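Local coordinates for protein polyketide Synthase III (Ectocarpus siliculosus, PDB 4B0N) that probably acts as a type III polyketide synthase, joining acyl units into polyketides on the route to phlorotannin monomers in this brown alga, at residues S86-R91 against H240-D245; W356-E361 against M371-R376; E73-V78 against F230-N235; L109-D114 against D122-K127. All blocks are in the same frame, centred on the assembly; numbering follows the deposited sequence.

Interaction 1 (S86-R91 against H240-D245); sequences SRIGSR and HAIFAD. With ACD (arachidonic acid), chain D.
The backbone carbonyl oxygen of His-240 is gripped by both terminal nitrogens of Arg-91. NH2 of Arg-91 lies 2.8 Å from His-240 O and NH1 lies 2.9 Å from it. NH1 also reaches Phe-243 O at 2.6 Å. All three bonds are weak, bent to between 122° and 127° at the hydrogen. Both acceptor oxygens sit at the edge of the guanidinium, near its plane. One face of the group rests on the backbone of Ala-241 and Ile-242, with Ile-242 N above its centre.

Gln-59 also limits the rotation of the group: its OE1 accepts from Arg-91 NE and its NE2 donates to Ala-241 O. It thus ties the arginine to the same backbone. The chain is extended from CG to NE, which carries the guanidinium past Ala-244. There Arg-91 CB touches Ala-244 CB at 3.5 Å. Further back on the loop, Ile-88 puts its CD1 tip beside Ile-242 CG1, 4.1 Å away. Ser-86 OG accepts from Ile-88 N in an ST turn, which shapes the loop before that tip.

The arachidonic acid runs past His-240 and Phe-243 and also reaches the guanidinium. Its C13 lies over the ring of His-240, and its C11 meets the edge of the Phe-243 ring. Near the methyl end, ACD C19 is 3.3 Å from His-240 O and ACD C18 is 3.5 Å from Arg-91 NH1. The arrangement thus forms part of the wall of the arachidonic acid pocket, where strand 90-93 is fastened to residues 240-244.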
# COMPACT_ATOMS: atom_id res chain seq x y z
N SER A 86 7.27 -15.73 -27.30
CA SER A 86 6.74 -14.92 -26.20
C SER A 86 5.32 -14.43 -26.46
O SER A 86 4.63 -14.01 -25.52
CB SER A 86 7.66 -13.73 -25.92
OG SER A 86 7.64 -12.80 -26.99
N ARG A 87 4.89 -14.47 -27.72
CA ARG A 87 3.60 -13.93 -28.17
C ARG A 87 3.51 -12.41 -27.99
O ARG A 87 2.43 -11.83 -28.06
CB ARG A 87 2.42 -14.65 -27.49
CG ARG A 87 2.17 -16.08 -27.95
CD ARG A 87 1.15 -16.15 -29.08
NE ARG A 87 0.30 -17.34 -28.98
CZ ARG A 87 -0.79 -17.55 -29.72
NH1 ARG A 87 -1.17 -16.66 -30.63
NH2 ARG A 87 -1.50 -18.66 -29.55
N ILE A 88 4.66 -11.79 -27.76
CA ILE A 88 4.76 -10.34 -27.62
C ILE A 88 5.40 -9.76 -28.88
O ILE A 88 6.51 -10.16 -29.27
CB ILE A 88 5.57 -9.94 -26.37
CG1 ILE A 88 4.84 -10.38 -25.10
CG2 ILE A 88 5.82 -8.43 -26.34
CD1 ILE A 88 5.72 -10.53 -23.88
N GLY A 89 4.70 -8.84 -29.53
CA GLY A 89 5.19 -8.20 -30.74
C GLY A 89 5.89 -6.89 -30.44
O GLY A 89 6.82 -6.50 -31.15
N SER A 90 5.44 -6.23 -29.38
CA SER A 90 5.95 -4.92 -28.98
C SER A 90 5.60 -4.63 -27.52
O SER A 90 4.72 -5.28 -26.95
CB SER A 90 5.37 -3.83 -29.87
OG SER A 90 3.96 -3.81 -29.82
N ARG A 91 6.29 -3.66 -26.94
CA ARG A 91 5.97 -3.14 -25.60
C ARG A 91 6.55 -1.74 -25.38
O ARG A 91 7.48 -1.33 -26.09
CB ARG A 91 6.38 -4.12 -24.49
CG ARG A 91 7.79 -4.66 -24.59
CD ARG A 91 7.95 -5.96 -23.82
NE ARG A 91 9.22 -6.60 -24.15
CZ ARG A 91 10.29 -6.63 -23.35
NH1 ARG A 91 10.25 -6.07 -22.15
NH2 ARG A 91 11.40 -7.23 -23.76
N HIS A 240 12.81 -10.18 -18.54
CA HIS A 240 13.21 -9.04 -19.35
C HIS A 240 12.55 -9.02 -20.70
O HIS A 240 12.32 -7.96 -21.27
CB HIS A 240 14.73 -9.00 -19.51
CG HIS A 240 15.45 -8.42 -18.31
ND1 HIS A 240 15.92 -7.16 -18.30
CD2 HIS A 240 15.75 -8.97 -17.07
CE1 HIS A 240 16.51 -6.92 -17.11
NE2 HIS A 240 16.40 -8.03 -16.36
N ALA A 241 12.25 -10.21 -21.22
CA ALA A 241 11.56 -10.36 -22.49
C ALA A 241 10.07 -10.02 -22.38
O ALA A 241 9.43 -9.66 -23.37
CB ALA A 241 11.74 -11.76 -23.04
N ILE A 242 9.53 -10.14 -21.16
CA ILE A 242 8.09 -10.08 -20.94
C ILE A 242 7.61 -8.76 -20.32
O ILE A 242 6.71 -8.12 -20.86
CB ILE A 242 7.61 -11.31 -20.13
CG1 ILE A 242 7.76 -12.57 -20.98
CG2 ILE A 242 6.17 -11.15 -19.66
CD1 ILE A 242 7.73 -13.87 -20.20
N PHE A 243 8.20 -8.36 -19.19
CA PHE A 243 7.74 -7.19 -18.44
C PHE A 243 7.90 -5.88 -19.21
O PHE A 243 8.86 -5.70 -19.95
CB PHE A 243 8.44 -7.08 -17.08
CG PHE A 243 8.08 -8.18 -16.12
CD1 PHE A 243 6.84 -8.83 -16.19
CD2 PHE A 243 8.96 -8.56 -15.12
CE1 PHE A 243 6.51 -9.83 -15.29
CE2 PHE A 243 8.64 -9.57 -14.22
CZ PHE A 243 7.41 -10.20 -14.31
N ALA A 244 6.94 -4.97 -19.01
CA ALA A 244 6.88 -3.69 -19.73
C ALA A 244 6.29 -2.56 -18.88
O ALA A 244 5.97 -2.76 -17.71
CB ALA A 244 6.09 -3.85 -21.02
N ASP A 245 6.16 -1.38 -19.48
CA ASP A 245 5.63 -0.20 -18.79
C ASP A 245 4.21 0.15 -19.25
O ASP A 245 3.90 0.05 -20.44
CB ASP A 245 6.54 1.00 -19.01
CG ASP A 245 7.93 0.82 -18.42
OD1 ASP A 245 8.34 -0.34 -18.16
OD2 ASP A 245 8.61 1.84 -18.21
C1 ACD D . 4.63 -11.17 -11.52
C2 ACD D . 4.76 -10.18 -10.38
C3 ACD D . 5.38 -8.89 -10.89
C4 ACD D . 6.27 -8.25 -9.83
C5 ACD D . 7.20 -7.24 -10.46
C6 ACD D . 8.09 -6.58 -9.73
C7 ACD D . 8.99 -5.57 -10.38
C8 ACD D . 10.22 -6.21 -10.98
C9 ACD D . 10.82 -5.63 -12.01
C10 ACD D . 12.05 -6.24 -12.63
C11 ACD D . 11.79 -6.61 -14.07
C12 ACD D . 12.64 -6.24 -15.02
C13 ACD D . 12.37 -6.62 -16.45
C14 ACD D . 12.51 -5.42 -17.36
C15 ACD D . 12.13 -5.51 -18.63
C16 ACD D . 12.26 -4.33 -19.57
C17 ACD D . 13.61 -4.40 -20.27
C18 ACD D . 13.48 -4.80 -21.74
C19 ACD D . 14.60 -5.75 -22.12
C20 ACD D . 14.66 -5.96 -23.62
O1 ACD D . 3.55 -11.77 -11.68

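Interaction 2 (W356-E361 against M371-R376); sequences WAVLGE and MFVLSR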
# COMPACT_ATOMS: atom_id res chain seq x y z
N TRP A 356 -4.71 -12.09 -25.28
CA TRP A 356 -3.61 -12.24 -26.22
C TRP A 356 -3.28 -10.93 -26.88
O TRP A 356 -2.11 -10.62 -27.11
CB TRP A 356 -3.93 -13.28 -27.28
CG TRP A 356 -3.97 -14.70 -26.76
CD1 TRP A 356 -5.08 -15.53 -26.64
CD2 TRP A 356 -2.83 -15.50 -26.27
NE1 TRP A 356 -4.72 -16.75 -26.12
CE2 TRP A 356 -3.39 -16.80 -25.88
CE3 TRP A 356 -1.47 -15.27 -26.12
CZ2 TRP A 356 -2.60 -17.82 -25.36
CZ3 TRP A 356 -0.68 -16.31 -25.60
CH2 TRP A 356 -1.23 -17.55 -25.23
N ALA A 357 -4.32 -10.16 -27.19
CA ALA A 357 -4.18 -8.87 -27.87
C ALA A 357 -3.40 -7.85 -27.03
O ALA A 357 -2.53 -7.15 -27.55
CB ALA A 357 -5.54 -8.32 -28.24
N VAL A 358 -3.71 -7.79 -25.73
CA VAL A 358 -3.00 -6.90 -24.82
C VAL A 358 -1.55 -7.33 -24.70
O VAL A 358 -0.64 -6.52 -24.89
CB VAL A 358 -3.69 -6.85 -23.43
CG1 VAL A 358 -2.77 -6.25 -22.37
CG2 VAL A 358 -4.98 -6.06 -23.52
N LEU A 359 -1.34 -8.62 -24.44
CA LEU A 359 -0.01 -9.22 -24.32
C LEU A 359 0.85 -8.96 -25.55
O LEU A 359 2.02 -8.58 -25.43
CB LEU A 359 -0.15 -10.73 -24.06
CG LEU A 359 0.98 -11.59 -23.49
CD1 LEU A 359 1.82 -12.24 -24.58
CD2 LEU A 359 1.85 -10.83 -22.49
N GLY A 360 0.27 -9.16 -26.73
CA GLY A 360 0.99 -8.96 -28.00
C GLY A 360 1.40 -7.52 -28.27
O GLY A 360 2.47 -7.28 -28.84
N GLU A 361 0.56 -6.58 -27.85
CA GLU A 361 0.78 -5.17 -28.12
C GLU A 361 1.57 -4.46 -27.01
O GLU A 361 2.37 -3.57 -27.30
CB GLU A 361 -0.56 -4.46 -28.38
CG GLU A 361 -0.53 -2.94 -28.47
CD GLU A 361 0.38 -2.40 -29.57
OE1 GLU A 361 0.70 -3.13 -30.53
OE2 GLU A 361 0.78 -1.22 -29.47
N MET A 371 -6.67 -4.17 -16.50
CA MET A 371 -7.48 -3.02 -16.90
C MET A 371 -7.44 -2.80 -18.42
O MET A 371 -8.40 -2.31 -19.00
CB MET A 371 -6.99 -1.74 -16.21
CG MET A 371 -6.50 -1.89 -14.78
SD MET A 371 -7.60 -1.16 -13.56
CE MET A 371 -7.30 0.59 -13.77
N PHE A 372 -6.32 -3.14 -19.04
CA PHE A 372 -6.19 -3.04 -20.49
C PHE A 372 -7.11 -4.04 -21.19
O PHE A 372 -7.83 -3.67 -22.12
CB PHE A 372 -4.73 -3.23 -20.93
CG PHE A 372 -3.89 -1.99 -20.86
CD1 PHE A 372 -3.47 -1.48 -19.63
CD2 PHE A 372 -3.50 -1.33 -22.02
CE1 PHE A 372 -2.69 -0.33 -19.57
CE2 PHE A 372 -2.72 -0.18 -21.96
CZ PHE A 372 -2.32 0.32 -20.74
N VAL A 373 -7.09 -5.29 -20.74
CA VAL A 373 -7.98 -6.34 -21.25
C VAL A 373 -9.43 -5.93 -21.00
O VAL A 373 -10.26 -5.97 -21.91
CB VAL A 373 -7.72 -7.71 -20.57
CG1 VAL A 373 -8.64 -8.77 -21.15
CG2 VAL A 373 -6.26 -8.12 -20.73
N LEU A 374 -9.71 -5.53 -19.76
CA LEU A 374 -11.03 -5.07 -19.36
C LEU A 374 -11.50 -3.92 -20.25
O LEU A 374 -12.64 -3.90 -20.70
CB LEU A 374 -10.99 -4.66 -17.88
CG LEU A 374 -12.24 -4.49 -17.00
CD1 LEU A 374 -12.71 -3.04 -17.01
CD2 LEU A 374 -13.37 -5.45 -17.36
N SER A 375 -10.60 -2.97 -20.51
CA SER A 375 -10.89 -1.83 -21.38
C SER A 375 -10.75 -2.18 -22.86
O SER A 375 -10.37 -1.33 -23.68
CB SER A 375 -10.02 -0.62 -21.03
OG SER A 375 -10.34 0.50 -21.84
N ARG A 376 -11.04 -3.44 -23.19
CA ARG A 376 -11.20 -3.88 -24.57
C ARG A 376 -12.61 -4.41 -24.71
O ARG A 376 -13.27 -4.20 -25.73
CB ARG A 376 -10.19 -4.97 -24.92
CG ARG A 376 -8.80 -4.47 -25.24
CD ARG A 376 -7.93 -5.61 -25.74
NE ARG A 376 -8.51 -6.28 -26.90
CZ ARG A 376 -8.30 -5.91 -28.17
NH1 ARG A 376 -7.53 -4.87 -28.44
NH2 ARG A 376 -8.88 -6.59 -29.15
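Val-358 points from its helix toward the other one and crosses the side chains of Phe-372 and Val-373 at about a right angle. Its CG2 meets both residues. It lies 3.7 Å from Val-373 CG2, 3.6 Å from Val-373 N and 3.8 Å from Phe-372 CB. CG1 of Val-358 also touches Phe-372 CB, at 3.9 Å. In Val-358, CG1 is anti to the backbone N (chi1 164°), which leaves CG2 beside that N and directed at Val-373 N.

Of the Phe-372 side chain, CB makes the contact. The ring leads away and meets Tyr-362 edge to face. Val-373 offers CG2, the branch beside its own backbone N.

Arg-376 closes the contact one turn further on. Its chain bends at chi3 (56°) and turns the guanidinium flat against Ala-357. Ala-357 CB sits 3.7 Å above the plane, over its centre. Arg-376 CD touches Val-358 CG2 at 3.7 Å as well, so the aliphatic part of the arginine extends the apolar patch. The side chains thus make apolar packing with a charged group laid over its rim. Arg-376 NE forms a long, weak ion pair with Asp-354.

The short helical segments approach to 9.3 Å between axes, with 126° between their directions. Helix 369-385 also touches strands 42-51 and 245-255 and helix 196-210 through Met-371, Phe-372 and Leu-374. A helix buried in this way against the other half of the molecule is consistent with the layered core of the thiolase-like fold, and here helix 353-362 packs on it.

Interaction 3 (E73-V78 against F230-N235); sequences ESIKPV and FDDNIN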
# COMPACT_ATOMS: atom_id res chain seq x y z
N GLU A 73 26.84 -13.92 -21.44
CA GLU A 73 27.42 -15.00 -22.25
C GLU A 73 27.44 -16.36 -21.54
O GLU A 73 28.50 -16.95 -21.30
CB GLU A 73 28.79 -14.58 -22.80
CG GLU A 73 28.69 -13.45 -23.83
CD GLU A 73 30.03 -12.96 -24.34
OE1 GLU A 73 31.08 -13.54 -23.98
OE2 GLU A 73 30.04 -11.98 -25.11
N SER A 74 26.24 -16.83 -21.20
CA SER A 74 26.00 -18.16 -20.66
C SER A 74 24.58 -18.57 -21.02
O SER A 74 24.21 -19.74 -20.96
CB SER A 74 26.18 -18.18 -19.14
OG SER A 74 25.78 -19.42 -18.58
N ILE A 75 23.78 -17.57 -21.41
CA ILE A 75 22.38 -17.73 -21.80
C ILE A 75 22.11 -17.09 -23.16
O ILE A 75 20.95 -16.93 -23.56
CB ILE A 75 21.43 -17.13 -20.74
CG1 ILE A 75 21.76 -15.65 -20.51
CG2 ILE A 75 21.49 -17.92 -19.44
CD1 ILE A 75 20.58 -14.81 -20.08
N LYS A 76 23.18 -16.73 -23.86
CA LYS A 76 23.11 -16.07 -25.17
C LYS A 76 22.38 -16.88 -26.26
O LYS A 76 21.55 -16.31 -26.98
CB LYS A 76 24.52 -15.67 -25.64
CG LYS A 76 24.56 -14.60 -26.73
CD LYS A 76 24.21 -13.22 -26.20
CE LYS A 76 25.34 -12.61 -25.38
NZ LYS A 76 24.89 -11.39 -24.66
N PRO A 77 22.68 -18.19 -26.39
CA PRO A 77 22.02 -18.99 -27.44
C PRO A 77 20.53 -19.21 -27.21
O PRO A 77 19.81 -19.62 -28.13
CB PRO A 77 22.77 -20.32 -27.39
CG PRO A 77 23.30 -20.41 -25.99
CD PRO A 77 23.67 -19.00 -25.65
N VAL A 78 20.07 -18.95 -25.99
CA VAL A 78 18.68 -19.14 -25.60
C VAL A 78 17.81 -17.94 -25.99
O VAL A 78 16.63 -18.10 -26.32
CB VAL A 78 18.56 -19.39 -24.08
CG1 VAL A 78 17.15 -19.83 -23.70
CG2 VAL A 78 19.56 -20.45 -23.63
N PHE A 230 19.68 -7.14 -16.60
CA PHE A 230 20.27 -8.11 -17.53
C PHE A 230 21.30 -9.01 -16.85
O PHE A 230 22.49 -8.99 -17.19
CB PHE A 230 20.85 -7.42 -18.77
CG PHE A 230 19.87 -7.23 -19.89
CD1 PHE A 230 19.15 -8.31 -20.39
CD2 PHE A 230 19.68 -5.97 -20.46
CE1 PHE A 230 18.24 -8.14 -21.43
CE2 PHE A 230 18.78 -5.79 -21.50
CZ PHE A 230 18.06 -6.87 -21.98
N ASP A 231 20.84 -9.78 -15.87
CA ASP A 231 21.70 -10.71 -15.15
C ASP A 231 21.83 -12.05 -15.88
O ASP A 231 20.89 -12.50 -16.55
CB ASP A 231 21.20 -10.92 -13.72
CG ASP A 231 21.75 -9.87 -12.75
OD1 ASP A 231 21.88 -8.69 -13.15
OD2 ASP A 231 22.05 -10.23 -11.60
N ASP A 232 23.01 -12.66 -15.75
CA ASP A 232 23.35 -13.91 -16.41
C ASP A 232 22.52 -15.06 -15.83
O ASP A 232 23.06 -16.02 -15.26
CB ASP A 232 24.85 -14.19 -16.28
CG ASP A 232 25.39 -15.04 -17.42
OD1 ASP A 232 24.63 -15.38 -18.35
OD2 ASP A 232 26.60 -15.36 -17.38
N ASN A 233 21.21 -14.95 -16.01
CA ASN A 233 20.24 -15.83 -15.38
C ASN A 233 19.12 -16.13 -16.36
O ASN A 233 18.63 -15.24 -17.05
CB ASN A 233 19.68 -15.14 -14.13
CG ASN A 233 18.96 -16.10 -13.21
OD1 ASN A 233 17.93 -16.67 -13.56
ND2 ASN A 233 19.49 -16.27 -12.00
N ILE A 234 18.71 -17.40 -16.42
CA ILE A 234 17.64 -17.83 -17.32
C ILE A 234 16.31 -17.18 -16.92
O ILE A 234 15.56 -16.72 -17.78
CB ILE A 234 17.50 -19.37 -17.38
CG1 ILE A 234 18.77 -20.02 -17.95
CG2 ILE A 234 16.31 -19.78 -18.25
CD1 ILE A 234 19.84 -20.34 -16.92
N ASN A 235 16.04 -17.15 -15.62
CA ASN A 235 14.82 -16.54 -15.09
C ASN A 235 14.69 -15.06 -15.45
O ASN A 235 13.67 -14.64 -15.98
CB ASN A 235 14.73 -16.75 -13.57
CG ASN A 235 13.44 -16.19 -12.98
OD1 ASN A 235 13.48 -15.48 -11.98
ND2 ASN A 235 12.31 -16.51 -13.59
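The carboxylate of Asp-232 rests against the CB of Ser-74, and no bond to the serine hydroxyl is made. Asp-232 OD1 lies 3.3 Å from Ser-74 CB, and Asp-232 OD2 lies 3.4 Å from the same atom. The serine OG stands anti to its own backbone N (chi1 172°) and does not serve the carboxylate. Asp-232 is the centre of an inverse gamma turn, and its CG is anti to its backbone N (chi1 -153°).

Ile-75 is the buried residue of this surface contact, among exposed neighbours, and its branches meet different partners. CG1 runs past the acid in the opposite direction, 3.6 Å from Asp-232 OD1. CD1 ends 3.6 Å from the backbone oxygen of Asn-233. CG2 turns to Ile-234 and packs on its CG1 at 3.7 Å; the two side chains meet obliquely.

The residues met here lead into helix 234-242, with Asn-233 as its N-cap. Asn-233 OD1 accepts from Asn-235 N at 2.8 Å. The donor lies in the carbonyl plane, with a C=O...N angle of 148°. The loop between helices 59-68 and 79-84 thus packs beside a capped helix end in the N-terminal half of the protein. Ile-75 reaches further along the same helix to Ala-237. Lys-76 turns back to its own loop, where NZ bonds to Cys-69 O.

Interaction 4 (L109-D114 against D122-K127); sequences LFYPAD and DVRLDK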
# COMPACT_ATOMS: atom_id res chain seq x y z
N LEU A 109 20.11 8.74 -21.93
CA LEU A 109 20.16 7.30 -21.70
C LEU A 109 20.42 7.05 -20.22
O LEU A 109 21.41 7.51 -19.66
CB LEU A 109 21.27 6.67 -22.55
CG LEU A 109 20.97 6.16 -23.97
CD1 LEU A 109 20.16 7.13 -24.83
CD2 LEU A 109 22.27 5.79 -24.67
N PHE A 110 19.50 6.32 -19.59
CA PHE A 110 19.53 6.10 -18.14
C PHE A 110 20.66 5.17 -17.69
O PHE A 110 21.42 5.51 -16.79
CB PHE A 110 18.17 5.57 -17.67
CG PHE A 110 18.07 5.32 -16.19
CD1 PHE A 110 18.34 6.34 -15.28
CD2 PHE A 110 17.69 4.07 -15.71
CE1 PHE A 110 18.24 6.11 -13.91
CE2 PHE A 110 17.59 3.84 -14.35
CZ PHE A 110 17.86 4.86 -13.45
N TYR A 111 20.76 4.00 -18.33
CA TYR A 111 21.72 2.98 -17.94
C TYR A 111 23.14 3.32 -18.39
O TYR A 111 23.32 3.94 -19.44
CB TYR A 111 21.29 1.61 -18.46
CG TYR A 111 19.92 1.20 -17.94
CD1 TYR A 111 19.74 0.85 -16.60
CD2 TYR A 111 18.81 1.18 -18.78
CE1 TYR A 111 18.50 0.49 -16.11
CE2 TYR A 111 17.56 0.82 -18.31
CZ TYR A 111 17.41 0.47 -16.97
OH TYR A 111 16.18 0.11 -16.48
N PRO A 112 24.16 2.93 -17.58
CA PRO A 112 25.55 3.30 -17.87
C PRO A 112 26.05 2.78 -19.21
O PRO A 112 25.67 1.68 -19.63
CB PRO A 112 26.33 2.65 -16.72
CG PRO A 112 25.44 1.57 -16.21
CD PRO A 112 24.05 2.11 -16.36
N ALA A 113 26.89 3.58 -19.87
CA ALA A 113 27.50 3.22 -21.16
C ALA A 113 28.36 1.96 -21.04
O ALA A 113 28.78 1.38 -22.04
CB ALA A 113 28.31 4.38 -21.70
N ASP A 114 28.60 1.57 -19.79
CA ASP A 114 29.29 0.33 -19.44
C ASP A 114 28.64 -0.89 -20.09
O ASP A 114 29.34 -1.81 -20.53
CB ASP A 114 29.27 0.18 -17.91
CG ASP A 114 30.35 -0.74 -17.40
OD1 ASP A 114 31.25 -1.14 -18.17
OD2 ASP A 114 30.31 -1.05 -16.19
N ASP A 122 17.81 3.88 -5.37
CA ASP A 122 17.32 5.24 -5.18
C ASP A 122 17.30 6.04 -6.48
O ASP A 122 16.34 6.77 -6.75
CB ASP A 122 18.09 5.98 -4.07
CG ASP A 122 19.59 5.93 -4.25
OD1 ASP A 122 20.15 4.82 -4.42
OD2 ASP A 122 20.22 7.01 -4.20
N VAL A 123 18.34 5.87 -7.30
CA VAL A 123 18.41 6.52 -8.62
C VAL A 123 17.35 5.94 -9.57
O VAL A 123 16.72 6.67 -10.33
CB VAL A 123 19.82 6.39 -9.25
CG1 VAL A 123 19.92 7.22 -10.53
CG2 VAL A 123 20.89 6.83 -8.26
N ARG A 124 17.15 4.62 -9.49
CA ARG A 124 16.09 3.94 -10.25
C ARG A 124 14.70 4.44 -9.87
O ARG A 124 13.85 4.64 -10.74
CB ARG A 124 16.18 2.42 -10.07
CG ARG A 124 17.35 1.77 -10.81
CD ARG A 124 17.38 0.26 -10.63
NE ARG A 124 18.63 -0.31 -11.11
CZ ARG A 124 18.81 -0.88 -12.31
NH1 ARG A 124 17.81 -0.98 -13.18
NH2 ARG A 124 20.00 -1.36 -12.63
N LEU A 125 14.47 4.64 -8.57
CA LEU A 125 13.19 5.14 -8.08
C LEU A 125 13.00 6.64 -8.37
O LEU A 125 11.87 7.09 -8.58
CB LEU A 125 13.00 4.83 -6.59
CG LEU A 125 12.79 3.35 -6.23
CD1 LEU A 125 13.07 3.10 -4.76
CD2 LEU A 125 11.39 2.88 -6.60
N ASP A 126 14.09 7.39 -8.39
CA ASP A 126 14.07 8.80 -8.80
C ASP A 126 13.61 8.94 -10.25
O ASP A 126 12.90 9.89 -10.59
CB ASP A 126 15.45 9.44 -8.63
CG ASP A 126 15.80 9.71 -7.16
OD1 ASP A 126 14.89 9.66 -6.30
OD2 ASP A 126 16.99 9.98 -6.88
N LYS A 127 14.02 7.99 -11.09
CA LYS A 127 13.57 7.92 -12.48
C LYS A 127 12.11 7.51 -12.62
O LYS A 127 11.43 7.96 -13.55
CB LYS A 127 14.44 6.95 -13.27
CG LYS A 127 15.27 7.60 -14.36
CD LYS A 127 14.43 7.99 -15.56
CE LYS A 127 15.32 8.38 -16.72
NZ LYS A 127 14.76 9.52 -17.49
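The Phe-110 ring carries Lys-127 on one face and meets the backbone of Arg-124 at its edge. Lys-127 CG sits 3.7 Å from the ring centroid, 28° off the normal: a CH-pi contact. Arg-124 CA lies near the ring plane, 3.8 Å from Phe-110 CZ. The Tyr-111 ring has Phe-110 CD2 over one face and Arg-124 NH1 at its edge, in plane. This is how the loop after strand 90-93 folds back on helix 121-146 in the N-terminal chalcone synthase-like domain.

Arg-124 is extended from CG to NE and passes beside both rings. Its guanidinium is turned 89° from the Phe-110 ring and 45° from the Tyr-111 ring. NH1 comes within 3.3 Å of Tyr-111 CE1, but its bonds go to Val-226 O and Thr-228 O. NE bonds to Val-119 O and NH2 to Asn-289 OD1, so several acceptors hold the group. Tyr-111 OH is bonded to Ser-225 O. Lys-127 NZ pairs with Glu-130.

On another side of the helix, Leu-125 packs on Ile-286 of the second subunit. At the rim of the contact, Val-123 CG1 touches Phe-110 CE1 at 3.9 Å.

Interactions 1, 3 and 4 belong to the N-terminal chalcone synthase-like part of the chain, and interaction 2 to the C-terminal part. Interactions 1 and 2 join directly: Gly-89 N is 2.8 Å from Gly-360 O and Ser-90 OG is 3.0 Å from Glu-361 O, both probable hydrogen bonds. Interactions 1 and 3 share helix 234-242, with centres about 17 Å apart, and their pocket residues His-240 and Phe-230 stack. Interaction 4 is nested inside the chain loops closed by 1 and 3 and touches neither. Arachidonic acid contacts residues of 1 and 3; the side chains of Tyr-111 and Val-358 lie about 6 Å and 14 Å from it.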